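Local coordinates for 2L protein (Yaba-like disease virus, PDB 3IT8), which is an MHC class I-like poxvirus glycoprotein that probably binds and neutralises host tumour necrosis factor, at residues Y107-T112 and S241-G246; A118-H121 and R126-K129; Y226-G231 and V282-T287. All blocks are in the same frame, centred on the assembly; numbering follows the deposited sequence.

Contact 1: Y107-T112 and S241-G246; sequences YGYVET and SNYEPG
Y109 and Y243 form the aromatic part of this contact, an offset edge-to-face pair. The CD2-CE2 side of the Y243 ring comes in edge-on toward the face of Y109, with centroids 5.6 Å apart and planes at 63°. The closest carbons are Y109 CE1 and Y243 CE2, at 3.7 Å. Y109 CG lies between its backbone N and carbonyl carbon (chi1 61°), which lifts the ring off strand 103-112 toward the loop.

The hydrogen bonding is sparse. Y243 OH donates to E111 OE1 over 3.1 Å and meets the oxygen from above the carboxylate plane, about 40° out of it. The two side chains cross at roughly a right angle, and the E111 side chain comes within about 4 Å of an N-acetylglucosamine of an attached glycan. Behind Y243 its backbone N donates to S241 OG at 3.2 Å, an ST turn that ties the root of the tyrosine. R119 of the neighbouring strand holds the same loop through the backbone O of N242.

The third touch is van der Waals: G246 O rests against the Y107 ring, 3.5 Å from Y107 CE2. P248, from the same loop, packs on both Y107 and Y109, and Y109 OH has a weak bond to G249 N.

Here a loop of the Ig-like domain meets the floor sheet of the MHC-like domain, with no main-chain hydrogen bonds between the two segments. Only 172 Å² is buried. The chemistry therefore implies an interdomain seam made by side chains, with Y243 contributing both its ring edge and its hydroxyl.

Contact 2: A118-H121 and R126-K129; sequences ARYH and RFTK
R119 and T128 bond to each other twice through their backbones. R119 N donates to T128 O at 2.8 Å, almost straight at 179°, and T128 N returns to R119 O at 2.7 Å. They are the hydrogen-bonded pair of an antiparallel hairpin, flanked by the non-hydrogen-bonded pairs A118-K129 and Y120-F127. Farther along, H121 N donates to R126 O.

On one side of the hairpin Y120 and F127 meet as an edge-to-face pair, the edge of Y120 turned to the face of F127, with centroids 5.4 Å apart and planes at 70°. Y120 CB adds a CH-pi contact over the F127 face, 4.2 Å from the ring centroid. The F127 ring reaches that position because its CG stands beside the backbone N (chi1 -80°), and A118 CB touches the same ring at CD2, 3.7 Å away.

The other side is more polar. T128 OG1 sits at the edge of the H121 imidazole, near its plane on the CD2 side, and R119 CG lies over one face of that ring, toward its rim. The arginine chain bends at chi3, and its NH2 is engaged beyond the hairpin by a salt bridge to E247 and a hydrogen bond to N242 O, both in the Ig-like domain.

Strand 126-129 is the last strand of the MHC-like sheet, and strand 115-121 joins it to strand 103-112. Helix 148-174 lies over the aromatic side: W148 and L155 pack on F127, K152 and E159 on Y120.

Contact 3: Y226-G231 and V282-T287; sequences YKYVNG and VVFHDT
The Ig-like domain supplies both sides of this contact. Strand 279-284 is the middle strand of its three-stranded sheet, between 213-218 and 291-293. The 282-287 segment follows directly on C281, a residue of that strand, which bridges to C202 in the facing sheet, as in the classical immunoglobulin fold. The 226-231 segment belongs to the long connection that follows strand 213-218 and bends back across the sheet.

One tyrosine does the touching from the loop side. F284 points the CE2-CZ edge of its ring into the face of Y228 in a T-shaped pair, with centroids 5.1 Å apart and planes at 88°. F284 CZ stands over that face, offset toward the rim, and comes within 3.7 Å of Y228 CZ. On the strand, F284 CG is anti to the carbonyl carbon (chi1 -64°), which swings the ring toward the loop although its CB does not head there directly.

No hydrogen bond links the segments, and the packing is wholly apolar. V282, two residues back, faces the same tyrosine, whereas V283 between them packs on C202 and V204 in the domain core. V282 and F284 thus lie on the sheet surface turned away from that core, with Y228 lying across them.

I217 and K215 of strand 213-218 also touch Y228, and the ring of Y234 stacks with it. The Y234 hydroxyl bonds to V229 N, fastening the loop beside the tyrosine. V229 and N230 pack against a chain of another protein in the assembly. At the other end of the Y228 contact, nearer the ring's root, the V282 methyl CG1 lies 3.9 Å from Y228 CD1.

How the contacts relate
Contacts 1 and 2 share the MHC-like sheet and touch: strands 103-112 and 115-121 are neighbours, joined by probable hydrogen bonds V110 N to A118 O and G108 O to Y120 N. Both are partly buried. Contact 2 is main-chain pairing at the sheet's margin, whereas contact 1 uses side chains to join that sheet to the Ig-like domain; R119 of contact 2 reaches across to the loop of contact 1. Contact 3 is buried, entirely apolar and confined to the Ig-like domain, with its centre about 24 Å from that of contact 1 and 30 Å from that of contact 2. An edge-to-face aromatic pair recurs in all three.

Contact 1: Y107-T112 and S241-G246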
ATOM      1  N   TYR D 107       5.335  -6.223 -31.863  1.00 41.70           N
ATOM      2  CA  TYR D 107       6.494  -6.659 -32.618  1.00 41.70           C
ATOM      3  C   TYR D 107       7.037  -5.532 -33.463  1.00 41.70           C
ATOM      4  O   TYR D 107       6.365  -4.530 -33.684  1.00 41.70           O
ATOM      5  CB  TYR D 107       6.105  -7.841 -33.516  1.00 46.80           C
ATOM      6  CG  TYR D 107       4.889  -7.547 -34.365  1.00 42.55           C
ATOM      7  CD1 TYR D 107       4.996  -6.826 -35.556  1.00 42.55           C
ATOM      8  CD2 TYR D 107       3.615  -7.904 -33.928  1.00 42.55           C
ATOM      9  CE1 TYR D 107       3.874  -6.470 -36.275  1.00 42.55           C
ATOM     10  CE2 TYR D 107       2.486  -7.543 -34.650  1.00 42.55           C
ATOM     11  CZ  TYR D 107       2.630  -6.828 -35.815  1.00 42.55           C
ATOM     12  OH  TYR D 107       1.511  -6.459 -36.503  1.00 42.55           O
ATOM     13  N   GLY D 108       8.261  -5.714 -33.938  1.00 43.84           N
ATOM     14  CA  GLY D 108       8.901  -4.729 -34.782  1.00 43.84           C
ATOM     15  C   GLY D 108      10.103  -5.421 -35.365  1.00 43.84           C
ATOM     16  O   GLY D 108      11.076  -5.666 -34.655  1.00 43.84           O
ATOM     17  N   TYR D 109      10.036  -5.768 -36.642  1.00 38.20           N
ATOM     18  CA  TYR D 109      11.150  -6.429 -37.290  1.00 38.20           C
ATOM     19  C   TYR D 109      11.332  -5.944 -38.717  1.00 38.20           C
ATOM     20  O   TYR D 109      10.455  -5.287 -39.282  1.00 38.20           O
ATOM     21  CB  TYR D 109      10.942  -7.932 -37.261  1.00 52.81           C
ATOM     22  CG  TYR D 109       9.701  -8.398 -37.978  1.00 36.60           C
ATOM     23  CD1 TYR D 109       9.720  -8.687 -39.348  1.00 36.60           C
ATOM     24  CD2 TYR D 109       8.517  -8.633 -37.272  1.00 36.60           C
ATOM     25  CE1 TYR D 109       8.602  -9.211 -39.987  1.00 36.60           C
ATOM     26  CE2 TYR D 109       7.387  -9.155 -37.904  1.00 36.60           C
ATOM     27  CZ  TYR D 109       7.438  -9.446 -39.255  1.00 36.60           C
ATOM     28  OH  TYR D 109       6.336  -9.996 -39.865  1.00 36.60           O
ATOM     29  N   VAL D 110      12.487  -6.263 -39.289  1.00 47.03           N
ATOM     30  CA  VAL D 110      12.812  -5.857 -40.637  1.00 47.03           C
ATOM     31  C   VAL D 110      12.956  -7.100 -41.482  1.00 47.03           C
ATOM     32  O   VAL D 110      13.713  -7.988 -41.124  1.00 47.03           O
ATOM     33  CB  VAL D 110      14.149  -5.073 -40.655  1.00 35.35           C
ATOM     34  CG1 VAL D 110      14.641  -4.881 -42.086  1.00 26.84           C
ATOM     35  CG2 VAL D 110      13.962  -3.725 -39.985  1.00 26.84           C
ATOM     36  N   GLU D 111      12.213  -7.180 -42.581  1.00 40.08           N
ATOM     37  CA  GLU D 111      12.344  -8.317 -43.481  1.00 40.08           C
ATOM     38  C   GLU D 111      12.768  -7.840 -44.870  1.00 40.08           C
ATOM     39  O   GLU D 111      12.613  -6.672 -45.225  1.00 40.08           O
ATOM     40  CB  GLU D 111      11.060  -9.135 -43.564  1.00 80.28           C
ATOM     41  CG  GLU D 111       9.849  -8.355 -43.935  1.00 66.88           C
ATOM     42  CD  GLU D 111       8.620  -9.233 -44.024  1.00 66.88           C
ATOM     43  OE1 GLU D 111       8.474 -10.142 -43.166  1.00 66.88           O
ATOM     44  OE2 GLU D 111       7.793  -9.003 -44.943  1.00 66.88           O
ATOM     45  N   THR D 112      13.320  -8.771 -45.636  1.00 61.18           N
ATOM     46  CA  THR D 112      13.829  -8.523 -46.973  1.00 61.18           C
ATOM     47  C   THR D 112      13.022  -9.353 -47.951  1.00 61.18           C
ATOM     48  O   THR D 112      12.266 -10.223 -47.542  1.00 61.18           O
ATOM     49  CB  THR D 112      15.325  -8.915 -47.007  1.00 85.22           C
ATOM     50  OG1 THR D 112      16.123  -7.735 -46.884  1.00 64.15           O
ATOM     51  CG2 THR D 112      15.687  -9.663 -48.255  1.00 64.15           C
ATOM     52  N   SER D 241       9.632 -21.937 -36.573  1.00 52.40           N
ATOM     53  CA  SER D 241       9.556 -20.876 -37.576  1.00 52.40           C
ATOM     54  C   SER D 241      10.502 -19.753 -37.199  1.00 52.40           C
ATOM     55  O   SER D 241      10.852 -19.618 -36.038  1.00 52.40           O
ATOM     56  CB  SER D 241       8.124 -20.332 -37.669  1.00 62.29           C
ATOM     57  OG  SER D 241       8.037 -19.258 -38.585  1.00 62.29           O
ATOM     58  N   ASN D 242      10.929 -18.960 -38.176  1.00 68.35           N
ATOM     59  CA  ASN D 242      11.819 -17.841 -37.886  1.00 68.35           C
ATOM     60  C   ASN D 242      11.020 -16.724 -37.236  1.00 68.35           C
ATOM     61  O   ASN D 242      11.574 -15.817 -36.615  1.00 68.35           O
ATOM     62  CB  ASN D 242      12.470 -17.327 -39.159  1.00 71.66           C
ATOM     63  CG  ASN D 242      13.485 -18.279 -39.699  1.00 71.66           C
ATOM     64  OD1 ASN D 242      14.349 -18.750 -38.963  1.00 71.66           O
ATOM     65  ND2 ASN D 242      13.401 -18.569 -40.995  1.00 71.66           N
ATOM     66  N   TYR D 243       9.707 -16.799 -37.392  1.00 42.54           N
ATOM     67  CA  TYR D 243       8.815 -15.817 -36.824  1.00 42.54           C
ATOM     68  C   TYR D 243       8.241 -16.364 -35.521  1.00 42.54           C
ATOM     69  O   TYR D 243       8.170 -17.579 -35.336  1.00 42.54           O
ATOM     70  CB  TYR D 243       7.667 -15.524 -37.797  1.00 51.96           C
ATOM     71  CG  TYR D 243       8.091 -14.882 -39.089  1.00 51.96           C
ATOM     72  CD1 TYR D 243       8.349 -15.649 -40.214  1.00 51.96           C
ATOM     73  CD2 TYR D 243       8.258 -13.499 -39.179  1.00 51.96           C
ATOM     74  CE1 TYR D 243       8.766 -15.055 -41.415  1.00 51.96           C
ATOM     75  CE2 TYR D 243       8.675 -12.897 -40.367  1.00 51.96           C
ATOM     76  CZ  TYR D 243       8.928 -13.686 -41.479  1.00 51.96           C
ATOM     77  OH  TYR D 243       9.354 -13.106 -42.647  1.00 51.96           O
ATOM     78  N   GLU D 244       7.831 -15.468 -34.623  1.00 49.39           N
ATOM     79  CA  GLU D 244       7.222 -15.859 -33.356  1.00 49.39           C
ATOM     80  C   GLU D 244       5.724 -15.636 -33.526  1.00 49.39           C
ATOM     81  O   GLU D 244       5.321 -14.657 -34.144  1.00 49.39           O
ATOM     82  CB  GLU D 244       7.724 -14.966 -32.227  1.00 93.77           C
ATOM     83  CG  GLU D 244       9.222 -14.804 -32.175  1.00 93.77           C
ATOM     84  CD  GLU D 244       9.646 -13.715 -31.206  1.00 93.77           C
ATOM     85  OE1 GLU D 244       9.133 -12.577 -31.324  1.00 93.77           O
ATOM     86  OE2 GLU D 244      10.493 -13.990 -30.330  1.00 93.77           O
ATOM     87  N   PRO D 245       4.878 -16.539 -33.000  1.00 70.16           N
ATOM     88  CA  PRO D 245       3.433 -16.326 -33.157  1.00 70.16           C
ATOM     89  C   PRO D 245       3.048 -14.927 -32.686  1.00 70.16           C
ATOM     90  O   PRO D 245       3.490 -14.477 -31.626  1.00 70.16           O
ATOM     91  CB  PRO D 245       2.821 -17.438 -32.309  1.00 42.97           C
ATOM     92  CG  PRO D 245       3.907 -17.778 -31.330  1.00 42.97           C
ATOM     93  CD  PRO D 245       5.143 -17.725 -32.170  1.00 42.97           C
ATOM     94  N   GLY D 246       2.229 -14.242 -33.480  1.00 45.76           N
ATOM     95  CA  GLY D 246       1.856 -12.879 -33.146  1.00 45.76           C
ATOM     96  C   GLY D 246       2.364 -11.945 -34.246  1.00 45.76           C
ATOM     97  O   GLY D 246       1.684 -10.982 -34.629  1.00 45.76           O
TER

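Contact 2: A118-H121 and R126-K129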
ATOM      1  N   ALA D 118      16.032  -8.956 -39.300  1.00 57.58           N
ATOM      2  CA  ALA D 118      16.294  -8.676 -37.887  1.00 57.58           C
ATOM      3  C   ALA D 118      15.065  -8.233 -37.121  1.00 57.58           C
ATOM      4  O   ALA D 118      14.209  -7.518 -37.637  1.00 57.58           O
ATOM      5  CB  ALA D 118      17.375  -7.617 -37.745  1.00 36.63           C
ATOM      6  N   ARG D 119      15.019  -8.636 -35.861  1.00 48.88           N
ATOM      7  CA  ARG D 119      13.912  -8.340 -34.949  1.00 48.88           C
ATOM      8  C   ARG D 119      14.384  -7.376 -33.862  1.00 48.88           C
ATOM      9  O   ARG D 119      15.463  -7.543 -33.306  1.00 48.88           O
ATOM     10  CB  ARG D 119      13.437  -9.664 -34.344  1.00 55.60           C
ATOM     11  CG  ARG D 119      12.513  -9.566 -33.170  1.00 48.72           C
ATOM     12  CD  ARG D 119      12.210 -10.958 -32.616  1.00 48.72           C
ATOM     13  NE  ARG D 119      11.385 -11.757 -33.510  1.00 48.72           N
ATOM     14  CZ  ARG D 119      11.825 -12.791 -34.218  1.00 48.72           C
ATOM     15  NH1 ARG D 119      13.096 -13.156 -34.132  1.00 48.72           N
ATOM     16  NH2 ARG D 119      10.993 -13.454 -35.012  1.00 48.72           N
ATOM     17  N   TYR D 120      13.585  -6.363 -33.564  1.00 49.33           N
ATOM     18  CA  TYR D 120      13.968  -5.372 -32.563  1.00 49.33           C
ATOM     19  C   TYR D 120      13.473  -5.758 -31.187  1.00 49.33           C
ATOM     20  O   TYR D 120      12.276  -5.949 -30.990  1.00 49.33           O
ATOM     21  CB  TYR D 120      13.397  -4.004 -32.915  1.00 40.60           C
ATOM     22  CG  TYR D 120      13.799  -2.913 -31.954  1.00 38.07           C
ATOM     23  CD1 TYR D 120      15.050  -2.298 -32.049  1.00 38.07           C
ATOM     24  CD2 TYR D 120      12.957  -2.526 -30.907  1.00 38.07           C
ATOM     25  CE1 TYR D 120      15.454  -1.329 -31.115  1.00 38.07           C
ATOM     26  CE2 TYR D 120      13.356  -1.562 -29.977  1.00 38.07           C
ATOM     27  CZ  TYR D 120      14.601  -0.977 -30.092  1.00 38.07           C
ATOM     28  OH  TYR D 120      15.010  -0.042 -29.183  1.00 38.07           O
ATOM     29  N   HIS D 121      14.389  -5.867 -30.229  1.00 70.80           N
ATOM     30  CA  HIS D 121      14.011  -6.235 -28.868  1.00 70.80           C
ATOM     31  C   HIS D 121      13.963  -5.046 -27.932  1.00 70.80           C
ATOM     32  O   HIS D 121      14.948  -4.340 -27.726  1.00 70.80           O
ATOM     33  CB  HIS D 121      14.948  -7.311 -28.314  1.00133.31           C
ATOM     34  CG  HIS D 121      14.695  -8.671 -28.889  1.00114.04           C
ATOM     35  ND1 HIS D 121      13.475  -9.305 -28.782  1.00114.04           N
ATOM     36  CD2 HIS D 121      15.490  -9.505 -29.600  1.00114.04           C
ATOM     37  CE1 HIS D 121      13.530 -10.469 -29.402  1.00114.04           C
ATOM     38  NE2 HIS D 121      14.742 -10.616 -29.907  1.00114.04           N
ATOM     39  N   ARG D 126      18.068  -3.113 -29.175  1.00 57.76           N
ATOM     40  CA  ARG D 126      18.906  -3.361 -30.340  1.00 57.76           C
ATOM     41  C   ARG D 126      18.234  -4.437 -31.203  1.00 57.76           C
ATOM     42  O   ARG D 126      17.268  -5.072 -30.774  1.00 57.76           O
ATOM     43  CB  ARG D 126      20.276  -3.854 -29.891  1.00127.37           C
ATOM     44  CG  ARG D 126      20.220  -5.241 -29.300  1.00112.00           C
ATOM     45  CD  ARG D 126      21.513  -5.621 -28.622  1.00112.00           C
ATOM     46  NE  ARG D 126      21.484  -7.007 -28.155  1.00112.00           N
ATOM     47  CZ  ARG D 126      22.350  -7.524 -27.288  1.00112.00           C
ATOM     48  NH1 ARG D 126      23.317  -6.767 -26.783  1.00112.00           N
ATOM     49  NH2 ARG D 126      22.249  -8.797 -26.924  1.00112.00           N
ATOM     50  N   PHE D 127      18.733  -4.635 -32.420  1.00 52.78           N
ATOM     51  CA  PHE D 127      18.172  -5.654 -33.295  1.00 52.78           C
ATOM     52  C   PHE D 127      18.845  -6.998 -33.047  1.00 52.78           C
ATOM     53  O   PHE D 127      19.993  -7.055 -32.604  1.00 52.78           O
ATOM     54  CB  PHE D 127      18.359  -5.278 -34.768  1.00 61.88           C
ATOM     55  CG  PHE D 127      17.351  -4.295 -35.280  1.00 45.65           C
ATOM     56  CD1 PHE D 127      17.607  -2.932 -35.238  1.00 45.65           C
ATOM     57  CD2 PHE D 127      16.132  -4.733 -35.785  1.00 45.65           C
ATOM     58  CE1 PHE D 127      16.658  -2.013 -35.694  1.00 45.65           C
ATOM     59  CE2 PHE D 127      15.184  -3.823 -36.240  1.00 45.65           C
ATOM     60  CZ  PHE D 127      15.445  -2.460 -36.194  1.00 45.65           C
ATOM     61  N   THR D 128      18.127  -8.080 -33.336  1.00 48.16           N
ATOM     62  CA  THR D 128      18.663  -9.421 -33.174  1.00 48.16           C
ATOM     63  C   THR D 128      18.320 -10.261 -34.391  1.00 48.16           C
ATOM     64  O   THR D 128      17.204 -10.188 -34.901  1.00 48.16           O
ATOM     65  CB  THR D 128      18.074 -10.113 -31.961  1.00 93.03           C
ATOM     66  OG1 THR D 128      18.187  -9.248 -30.831  1.00 73.55           O
ATOM     67  CG2 THR D 128      18.822 -11.408 -31.686  1.00 73.55           C
ATOM     68  N   LYS D 129      19.283 -11.058 -34.847  1.00 53.18           N
ATOM     69  CA  LYS D 129      19.092 -11.930 -36.002  1.00 53.18           C
ATOM     70  C   LYS D 129      17.808 -12.753 -35.885  1.00 53.18           C
ATOM     71  O   LYS D 129      17.430 -13.183 -34.796  1.00 53.18           O
ATOM     72  CB  LYS D 129      20.293 -12.867 -36.134  1.00106.38           C
ATOM     73  CG  LYS D 129      20.813 -13.355 -34.794  1.00 82.32           C
ATOM     74  CD  LYS D 129      21.070 -14.855 -34.778  1.00 82.32           C
ATOM     75  CE  LYS D 129      22.209 -15.266 -35.706  1.00 82.32           C
ATOM     76  NZ  LYS D 129      22.484 -16.743 -35.642  1.00 82.32           N
TER

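Contact 3: Y226-G231 and V282-T287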
ATOM      1  N   TYR D 226     -10.660 -29.228 -18.238  1.00 55.54           N
ATOM      2  CA  TYR D 226     -10.248 -28.644 -19.519  1.00 55.54           C
ATOM      3  C   TYR D 226     -10.616 -27.175 -19.753  1.00 55.54           C
ATOM      4  O   TYR D 226     -11.435 -26.848 -20.614  1.00 55.54           O
ATOM      5  CB  TYR D 226     -10.770 -29.499 -20.667  1.00 78.04           C
ATOM      6  CG  TYR D 226     -10.080 -30.834 -20.733  1.00 78.04           C
ATOM      7  CD1 TYR D 226     -10.595 -31.945 -20.065  1.00 78.04           C
ATOM      8  CD2 TYR D 226      -8.866 -30.971 -21.397  1.00 78.04           C
ATOM      9  CE1 TYR D 226      -9.906 -33.161 -20.055  1.00 78.04           C
ATOM     10  CE2 TYR D 226      -8.171 -32.174 -21.390  1.00 78.04           C
ATOM     11  CZ  TYR D 226      -8.692 -33.263 -20.717  1.00 78.04           C
ATOM     12  OH  TYR D 226      -7.983 -34.441 -20.678  1.00 78.04           O
ATOM     13  N   LYS D 227      -9.999 -26.306 -18.956  1.00 52.01           N
ATOM     14  CA  LYS D 227     -10.170 -24.862 -19.023  1.00 52.01           C
ATOM     15  C   LYS D 227      -8.761 -24.294 -18.959  1.00 52.01           C
ATOM     16  O   LYS D 227      -7.919 -24.779 -18.202  1.00 52.01           O
ATOM     17  CB  LYS D 227     -10.996 -24.336 -17.845  1.00 79.70           C
ATOM     18  CG  LYS D 227     -12.453 -24.757 -17.861  1.00 79.70           C
ATOM     19  CD  LYS D 227     -13.184 -24.212 -16.638  1.00 79.70           C
ATOM     20  CE  LYS D 227     -14.603 -24.776 -16.511  1.00 79.70           C
ATOM     21  NZ  LYS D 227     -15.237 -24.367 -15.219  1.00 79.70           N
ATOM     22  N   TYR D 228      -8.487 -23.296 -19.785  1.00 41.76           N
ATOM     23  CA  TYR D 228      -7.175 -22.662 -19.788  1.00 41.76           C
ATOM     24  C   TYR D 228      -7.231 -21.533 -18.746  1.00 41.76           C
ATOM     25  O   TYR D 228      -7.949 -20.555 -18.935  1.00 41.76           O
ATOM     26  CB  TYR D 228      -6.893 -22.086 -21.173  1.00 45.34           C
ATOM     27  CG  TYR D 228      -5.518 -21.509 -21.327  1.00 45.34           C
ATOM     28  CD1 TYR D 228      -4.440 -22.320 -21.674  1.00 45.34           C
ATOM     29  CD2 TYR D 228      -5.287 -20.144 -21.121  1.00 45.34           C
ATOM     30  CE1 TYR D 228      -3.148 -21.784 -21.820  1.00 45.34           C
ATOM     31  CE2 TYR D 228      -4.010 -19.598 -21.257  1.00 45.34           C
ATOM     32  CZ  TYR D 228      -2.944 -20.420 -21.611  1.00 45.34           C
ATOM     33  OH  TYR D 228      -1.686 -19.882 -21.782  1.00 45.34           O
ATOM     34  N   VAL D 229      -6.499 -21.681 -17.644  1.00 49.00           N
ATOM     35  CA  VAL D 229      -6.497 -20.665 -16.593  1.00 49.00           C
ATOM     36  C   VAL D 229      -5.528 -19.533 -16.940  1.00 49.00           C
ATOM     37  O   VAL D 229      -4.324 -19.763 -17.116  1.00 49.00           O
ATOM     38  CB  VAL D 229      -6.101 -21.281 -15.243  1.00 59.00           C
ATOM     39  CG1 VAL D 229      -6.191 -20.238 -14.149  1.00 59.00           C
ATOM     40  CG2 VAL D 229      -7.006 -22.454 -14.937  1.00 59.00           C
ATOM     41  N   ASN D 230      -6.059 -18.316 -17.008  1.00 83.04           N
ATOM     42  CA  ASN D 230      -5.274 -17.154 -17.385  1.00 83.04           C
ATOM     43  C   ASN D 230      -3.829 -17.105 -16.910  1.00 83.04           C
ATOM     44  O   ASN D 230      -2.898 -17.399 -17.678  1.00 83.04           O
ATOM     45  CB  ASN D 230      -5.966 -15.875 -16.949  1.00 52.44           C
ATOM     46  CG  ASN D 230      -5.573 -14.678 -17.819  1.00 52.44           C
ATOM     47  OD1 ASN D 230      -4.443 -14.585 -18.319  1.00 52.44           O
ATOM     48  ND2 ASN D 230      -6.504 -13.750 -17.988  1.00 52.44           N
ATOM     49  N   GLY D 231      -3.620 -16.737 -15.655  1.00 40.95           N
ATOM     50  CA  GLY D 231      -2.245 -16.635 -15.194  1.00 40.95           C
ATOM     51  C   GLY D 231      -1.450 -17.917 -14.981  1.00 40.95           C
ATOM     52  O   GLY D 231      -0.301 -17.861 -14.539  1.00 40.95           O
ATOM     53  N   VAL D 282      -5.755 -25.635 -27.847  1.00 46.95           N
ATOM     54  CA  VAL D 282      -6.257 -24.443 -27.163  1.00 42.94           C
ATOM     55  C   VAL D 282      -6.318 -23.320 -28.194  1.00 53.34           C
ATOM     56  O   VAL D 282      -5.298 -22.933 -28.756  1.00 44.40           O
ATOM     57  CB  VAL D 282      -5.347 -23.993 -26.012  1.00 55.11           C
ATOM     58  CG1 VAL D 282      -6.044 -22.904 -25.223  1.00 36.89           C
ATOM     59  CG2 VAL D 282      -5.018 -25.172 -25.102  1.00 36.89           C
ATOM     60  N   VAL D 283      -7.520 -22.807 -28.434  1.00 41.14           N
ATOM     61  CA  VAL D 283      -7.751 -21.749 -29.415  1.00 32.88           C
ATOM     62  C   VAL D 283      -7.947 -20.372 -28.808  1.00 40.80           C
ATOM     63  O   VAL D 283      -8.855 -20.174 -28.001  1.00 41.39           O
ATOM     64  CB  VAL D 283      -8.985 -22.083 -30.257  1.00 58.27           C
ATOM     65  CG1 VAL D 283      -9.391 -20.897 -31.098  1.00 37.60           C
ATOM     66  CG2 VAL D 283      -8.687 -23.289 -31.126  1.00 37.60           C
ATOM     67  N   PHE D 284      -7.097 -19.422 -29.204  1.00 40.52           N
ATOM     68  CA  PHE D 284      -7.193 -18.054 -28.706  1.00 36.72           C
ATOM     69  C   PHE D 284      -7.796 -17.151 -29.766  1.00 44.55           C
ATOM     70  O   PHE D 284      -7.239 -16.987 -30.845  1.00 43.93           O
ATOM     71  CB  PHE D 284      -5.824 -17.530 -28.311  1.00 64.92           C
ATOM     72  CG  PHE D 284      -5.206 -18.272 -27.179  1.00 39.69           C
ATOM     73  CD1 PHE D 284      -4.434 -19.401 -27.411  1.00 39.69           C
ATOM     74  CD2 PHE D 284      -5.387 -17.838 -25.864  1.00 39.69           C
ATOM     75  CE1 PHE D 284      -3.846 -20.091 -26.350  1.00 39.69           C
ATOM     76  CE2 PHE D 284      -4.803 -18.523 -24.787  1.00 39.69           C
ATOM     77  CZ  PHE D 284      -4.031 -19.651 -25.032  1.00 39.69           C
ATOM     78  N   HIS D 285      -8.945 -16.571 -29.450  1.00 39.12           N
ATOM     79  CA  HIS D 285      -9.635 -15.676 -30.369  1.00 40.19           C
ATOM     80  C   HIS D 285     -10.460 -14.651 -29.581  1.00 44.50           C
ATOM     81  O   HIS D 285     -10.758 -14.867 -28.410  1.00 46.72           O
ATOM     82  CB  HIS D 285     -10.545 -16.487 -31.274  1.00 66.35           C
ATOM     83  CG  HIS D 285     -11.271 -15.663 -32.281  1.00 42.72           C
ATOM     84  ND1 HIS D 285     -10.681 -15.217 -33.439  1.00 42.72           N
ATOM     85  CD2 HIS D 285     -12.530 -15.170 -32.284  1.00 42.72           C
ATOM     86  CE1 HIS D 285     -11.545 -14.483 -34.115  1.00 42.72           C
ATOM     87  NE2 HIS D 285     -12.675 -14.438 -33.437  1.00 42.72           N
ATOM     88  N   ASP D 286     -10.823 -13.539 -30.215  1.00 50.04           N
ATOM     89  CA  ASP D 286     -11.599 -12.500 -29.536  1.00 51.95           C
ATOM     90  C   ASP D 286     -12.881 -13.055 -28.930  1.00 53.29           C
ATOM     91  O   ASP D 286     -13.218 -12.753 -27.786  1.00 56.85           O
ATOM     92  CB  ASP D 286     -11.895 -11.351 -30.499  1.00 99.53           C
ATOM     93  CG  ASP D 286     -10.754 -10.346 -30.570  1.00 70.49           C
ATOM     94  OD1 ASP D 286      -9.612 -10.725 -30.216  1.00 70.49           O
ATOM     95  OD2 ASP D 286     -11.002  -9.185 -30.982  1.00 70.49           O
ATOM     96  N   THR D 287     -13.603 -13.858 -29.697  1.00 68.43           N
ATOM     97  CA  THR D 287     -14.806 -14.497 -29.185  1.00 65.78           C
ATOM     98  C   THR D 287     -14.174 -15.667 -28.442  1.00 71.55           C
ATOM     99  O   THR D 287     -13.157 -16.176 -28.892  1.00 71.89           O
ATOM    100  CB  THR D 287     -15.698 -14.985 -30.345  1.00 46.08           C
ATOM    101  OG1 THR D 287     -15.021 -15.994 -31.102  1.00 31.89           O
ATOM    102  CG2 THR D 287     -16.018 -13.812 -31.279  1.00 31.89           C
TER